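Local coordinates for protein carboxypeptidase Y inhibitor (Saccharomyces cerevisiae, PDB 1WPX) that inhibits carboxypeptidase Y, a vacuolar serine protease, specifically and potently, as a member of the phosphatidylethanolamine-binding protein family, at residues Y164-Y169 with N213-E218; S178-I183 with N205-V210. All blocks are in the same frame, centred on the assembly; numbering follows the deposited sequence.

Contact 1 of 2, residues Y164-Y169 with N213-E218. With SO4 (sulfate ion), chain G.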
# COMPACT_ATOMS: atom_id res chain seq x y z
N TYR B 164 13.90 16.45 3.23
CA TYR B 164 14.59 16.37 4.51
C TYR B 164 15.14 14.95 4.59
O TYR B 164 14.40 14.00 4.86
CB TYR B 164 13.60 16.68 5.63
CG TYR B 164 13.20 18.13 5.60
CD1 TYR B 164 14.09 19.12 6.03
CD2 TYR B 164 11.99 18.52 5.03
CE1 TYR B 164 13.79 20.47 5.89
CE2 TYR B 164 11.67 19.88 4.89
CZ TYR B 164 12.58 20.84 5.32
OH TYR B 164 12.31 22.18 5.16
N VAL B 165 16.44 14.83 4.33
CA VAL B 165 17.11 13.54 4.28
C VAL B 165 17.94 13.07 5.49
O VAL B 165 18.87 13.74 5.92
CB VAL B 165 18.03 13.48 3.03
CG1 VAL B 165 18.50 12.06 2.79
CG2 VAL B 165 17.27 14.01 1.82
N PHE B 166 17.58 11.90 6.02
CA PHE B 166 18.31 11.30 7.13
C PHE B 166 19.30 10.30 6.54
O PHE B 166 18.94 9.52 5.66
CB PHE B 166 17.36 10.57 8.08
CG PHE B 166 16.50 11.48 8.89
CD1 PHE B 166 15.16 11.69 8.55
CD2 PHE B 166 17.02 12.13 10.01
CE1 PHE B 166 14.36 12.53 9.32
CE2 PHE B 166 16.22 12.97 10.78
CZ PHE B 166 14.88 13.17 10.43
N LEU B 167 20.54 10.34 7.03
CA LEU B 167 21.58 9.42 6.55
C LEU B 167 22.36 8.82 7.72
O LEU B 167 22.79 9.53 8.63
CB LEU B 167 22.55 10.13 5.61
CG LEU B 167 21.97 10.82 4.37
CD1 LEU B 167 21.69 12.27 4.70
CD2 LEU B 167 22.95 10.74 3.22
N LEU B 168 22.53 7.50 7.68
CA LEU B 168 23.27 6.80 8.72
C LEU B 168 24.64 6.37 8.19
O LEU B 168 24.73 5.65 7.19
CB LEU B 168 22.49 5.57 9.20
CG LEU B 168 23.13 4.79 10.35
CD1 LEU B 168 23.09 5.64 11.60
CD2 LEU B 168 22.41 3.48 10.60
N TYR B 169 25.70 6.82 8.86
CA TYR B 169 27.05 6.46 8.44
C TYR B 169 27.79 5.64 9.49
O TYR B 169 27.57 5.80 10.69
CB TYR B 169 27.89 7.71 8.17
CG TYR B 169 27.49 8.51 6.96
CD1 TYR B 169 26.52 9.51 7.04
CD2 TYR B 169 28.10 8.27 5.73
CE1 TYR B 169 26.17 10.26 5.92
CE2 TYR B 169 27.76 9.02 4.60
CZ TYR B 169 26.79 10.01 4.70
OH TYR B 169 26.47 10.77 3.60
N ASN B 213 16.59 7.55 4.88
CA ASN B 213 15.14 7.68 4.81
C ASN B 213 14.90 9.18 4.62
O ASN B 213 15.81 9.98 4.81
CB ASN B 213 14.49 7.22 6.11
CG ASN B 213 13.01 6.87 5.94
OD1 ASN B 213 12.38 7.26 4.96
ND2 ASN B 213 12.47 6.14 6.89
N PHE B 214 13.70 9.58 4.23
CA PHE B 214 13.44 11.00 4.04
C PHE B 214 11.95 11.32 3.96
O PHE B 214 11.11 10.44 3.79
CB PHE B 214 14.14 11.48 2.76
CG PHE B 214 13.44 11.06 1.50
CD1 PHE B 214 12.80 12.00 0.70
CD2 PHE B 214 13.39 9.72 1.14
CE1 PHE B 214 12.11 11.60 -0.44
CE2 PHE B 214 12.70 9.32 0.00
CZ PHE B 214 12.06 10.26 -0.79
N PHE B 215 11.64 12.61 4.09
CA PHE B 215 10.26 13.05 4.03
C PHE B 215 10.22 14.45 3.42
O PHE B 215 11.26 15.07 3.19
CB PHE B 215 9.64 13.05 5.44
CG PHE B 215 10.13 14.14 6.35
CD1 PHE B 215 9.46 15.36 6.43
CD2 PHE B 215 11.24 13.94 7.18
CE1 PHE B 215 9.88 16.36 7.33
CE2 PHE B 215 11.67 14.93 8.08
CZ PHE B 215 10.98 16.14 8.16
N TYR B 216 9.01 14.92 3.13
CA TYR B 216 8.82 16.24 2.56
C TYR B 216 8.06 17.11 3.54
O TYR B 216 7.23 16.62 4.32
CB TYR B 216 8.02 16.18 1.24
CG TYR B 216 8.77 15.68 0.02
CD1 TYR B 216 8.74 14.33 -0.33
CD2 TYR B 216 9.46 16.56 -0.81
CE1 TYR B 216 9.38 13.87 -1.48
CE2 TYR B 216 10.10 16.12 -1.97
CZ TYR B 216 10.05 14.77 -2.30
OH TYR B 216 10.68 14.32 -3.44
N ALA B 217 8.34 18.40 3.50
CA ALA B 217 7.67 19.37 4.34
C ALA B 217 7.56 20.64 3.51
O ALA B 217 8.42 20.91 2.66
CB ALA B 217 8.47 19.63 5.60
N GLU B 218 6.51 21.40 3.74
CA GLU B 218 6.28 22.62 2.98
C GLU B 218 5.56 23.67 3.81
O GLU B 218 4.81 23.35 4.73
CB GLU B 218 5.45 22.29 1.74
CG GLU B 218 5.53 23.31 0.63
CD GLU B 218 4.57 23.00 -0.50
OE1 GLU B 218 4.69 23.62 -1.57
OE2 GLU B 218 3.68 22.14 -0.30
S SO4 G . 15.40 24.60 5.99
O1 SO4 G . 16.23 25.55 6.75
O2 SO4 G . 14.38 24.02 6.89
O3 SO4 G . 14.74 25.31 4.88
O4 SO4 G . 16.25 23.53 5.44

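Contact 2 of 2, residues S178-I183 with N205-V210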
# COMPACT_ATOMS: atom_id res chain seq x y z
N SER B 178 35.72 13.67 17.42
CA SER B 178 36.61 14.79 17.68
C SER B 178 37.63 14.96 16.56
O SER B 178 38.35 15.95 16.51
CB SER B 178 37.35 14.60 19.01
OG SER B 178 38.37 13.61 18.90
N LYS B 179 37.69 14.00 15.65
CA LYS B 179 38.63 14.04 14.54
C LYS B 179 38.02 14.37 13.18
O LYS B 179 38.72 14.42 12.17
CB LYS B 179 39.40 12.72 14.47
CG LYS B 179 40.27 12.52 15.70
CD LYS B 179 40.79 11.12 15.83
CE LYS B 179 41.69 11.00 17.04
NZ LYS B 179 40.98 11.32 18.30
N PHE B 180 36.71 14.59 13.16
CA PHE B 180 36.05 14.92 11.90
C PHE B 180 36.18 16.41 11.62
O PHE B 180 36.23 17.21 12.55
CB PHE B 180 34.57 14.54 11.95
CG PHE B 180 34.33 13.06 12.13
CD1 PHE B 180 35.27 12.14 11.68
CD2 PHE B 180 33.16 12.60 12.72
CE1 PHE B 180 35.04 10.77 11.82
CE2 PHE B 180 32.92 11.23 12.86
CZ PHE B 180 33.87 10.32 12.41
N SER B 181 36.25 16.76 10.35
CA SER B 181 36.37 18.16 9.95
C SER B 181 35.25 18.99 10.58
O SER B 181 34.13 18.52 10.74
CB SER B 181 36.31 18.28 8.43
OG SER B 181 35.20 17.55 7.91
N LYS B 182 35.57 20.22 10.95
CA LYS B 182 34.58 21.08 11.59
C LYS B 182 33.47 21.51 10.63
O LYS B 182 33.61 21.41 9.41
CB LYS B 182 35.29 22.32 12.15
CG LYS B 182 34.46 23.15 13.11
CD LYS B 182 35.29 24.30 13.69
CE LYS B 182 34.50 25.12 14.70
NZ LYS B 182 33.26 25.70 14.10
N ILE B 183 32.36 21.96 11.19
CA ILE B 183 31.23 22.43 10.40
C ILE B 183 30.96 23.88 10.78
O ILE B 183 30.24 24.15 11.74
CB ILE B 183 29.96 21.58 10.66
CG1 ILE B 183 30.19 20.14 10.21
CG2 ILE B 183 28.77 22.17 9.91
CD1 ILE B 183 29.07 19.19 10.59
N ASN B 205 35.96 12.59 5.58
CA ASN B 205 36.06 11.97 6.89
C ASN B 205 35.96 10.45 6.83
O ASN B 205 35.80 9.79 7.85
CB ASN B 205 34.99 12.54 7.81
CG ASN B 205 35.30 13.95 8.27
OD1 ASN B 205 36.29 14.18 8.97
ND2 ASN B 205 34.47 14.92 7.87
N ASN B 206 36.05 9.91 5.62
CA ASN B 206 36.00 8.47 5.43
C ASN B 206 34.81 7.77 6.07
O ASN B 206 34.98 6.69 6.63
CB ASN B 206 37.29 7.85 5.95
CG ASN B 206 38.52 8.43 5.29
OD1 ASN B 206 39.56 8.59 5.92
ND2 ASN B 206 38.40 8.76 4.00
N LEU B 207 33.63 8.36 5.99
CA LEU B 207 32.44 7.73 6.57
C LEU B 207 31.79 6.81 5.54
O LEU B 207 31.82 7.09 4.35
CB LEU B 207 31.44 8.79 7.03
CG LEU B 207 31.96 9.85 8.00
CD1 LEU B 207 30.77 10.56 8.63
CD2 LEU B 207 32.82 9.22 9.08
N GLN B 208 31.23 5.71 6.01
CA GLN B 208 30.59 4.75 5.11
C GLN B 208 29.07 4.82 5.24
O GLN B 208 28.52 4.48 6.28
CB GLN B 208 31.06 3.33 5.46
CG GLN B 208 30.83 2.30 4.37
CD GLN B 208 30.99 0.87 4.88
OE1 GLN B 208 31.92 0.56 5.62
NE2 GLN B 208 30.07 -0.00 4.47
N LEU B 209 28.40 5.26 4.18
CA LEU B 209 26.94 5.36 4.16
C LEU B 209 26.33 3.97 4.31
O LEU B 209 26.69 3.06 3.59
CB LEU B 209 26.45 5.96 2.84
CG LEU B 209 25.25 6.91 2.85
CD1 LEU B 209 24.50 6.79 1.53
CD2 LEU B 209 24.33 6.60 4.01
N VAL B 210 25.39 3.82 5.25
CA VAL B 210 24.76 2.52 5.46
C VAL B 210 23.26 2.52 5.18
O VAL B 210 22.72 1.52 4.72
CB VAL B 210 25.02 2.01 6.91
CG1 VAL B 210 24.13 0.82 7.22
CG2 VAL B 210 26.47 1.59 7.05

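Contact 1 of 2, residues Y164-Y169 with N213-E218
Tyr164 and Phe215 sit directly across from each other as a hydrogen-bonded antiparallel pair, and their rings lie on the same face of the sheet. Tyr164 N donates to Phe215 O at 3.0 Å and Phe215 N returns to Tyr164 O. Phe215 holds its CG between its backbone N and carbonyl carbon (chi1 72°), which brings the ring back toward strand 162-170, with one face against Tyr164 CB. That methylene makes a CH-pi contact, with Tyr164 CB 3.8 Å from the Phe215 centroid. The two rings are inclined by 27° but slid apart, so they barely overlap. Beyond Phe215, Tyr164 CE2 meets the CB of Ala217. Strands 162-170 and 208-217 are neighbours in the antiparallel sheet of the phosphatidylethanolamine-binding protein fold, and strand 90-96 flanks 162-170 on its other side. Phe166 shares the Tyr164 face: Phe166 CE1 meets the edge of the Phe215 ring, 3.8 Å from Phe215 CE2. Phe166 N donates to Asn213 O. Asn213 turns its amide off to Met49 N and Leu37 O. On the reverse face Val165 faces Phe214 in a non-hydrogen-bonded pair, Val165 CG2 lying 4.1 Å from Phe214 CB. The hydroxyl end of Tyr164 leaves the strand pair, and Tyr164 OH donates a long bond of 3.3 Å to sulfate O2. His112 NE2 and Ala154 N also bind this ion, which probably came from the crystallisation liquor and probably occupies the anion-binding pocket of this family.

Contact 2 of 2, residues S178-I183 with N205-V210
This is a surface contact between loops, tied by one asparagine side chain: residues 178-183, in the long connection after strand 162-170, meet the turn that leads from helix 198-203 into strand 208-217. Both ends of the Asn205 amide bond to Ser181. Asn205 OD1 accepts the backbone N-H of Ser181 at 2.9 Å. Asn205 ND2 donates to Ser181 OG at 2.7 Å, with the hydroxyl 16° out of the amide plane, and also bonds to Trp201 O. With chi1 at 49°, Ser181 OG stays close to its own backbone N, and one amide can reach both. The two bonds together fix the rotation of the amide. Asn205 stands at the end of the helix, where a Schellman motif with Asn206 at C-prime, in positive phi, closes the last turn. Ser181 OG also bonds to Glu204 OE2, and Ser181 O to Trp201 NE1. Next to the polar pair, the ring of Phe180 is inclined 61° to the Asn205 amide, with Phe180 CD1 3.5 Å from Asn205 OD1. The far end of the ring continues to Leu207, where Phe180 CZ approaches Leu207 CD2 at 3.7 Å.

Contact 2 is nested in sequence within the loop closed by contact 1, and their centres lie about 18 Å apart. Strand 208-217 joins them: the end of contact 2 that enters the sheet continues along the same strand to Asn213. They meet where Leu168 O lies 2.8 Å from Val210 N, a probable hydrogen bond, and where Tyr169 CD2 packs 3.6 Å from Leu207 CB. Contact 1 is buried, its centre about 5 Å from that of the chain, whereas contact 2 lies about 13 Å out, at the surface. The sulfate, at the probable anion-binding pocket, lies by the Tyr164 end of strand 162-170, while contact 2 lies toward the Tyr169 end.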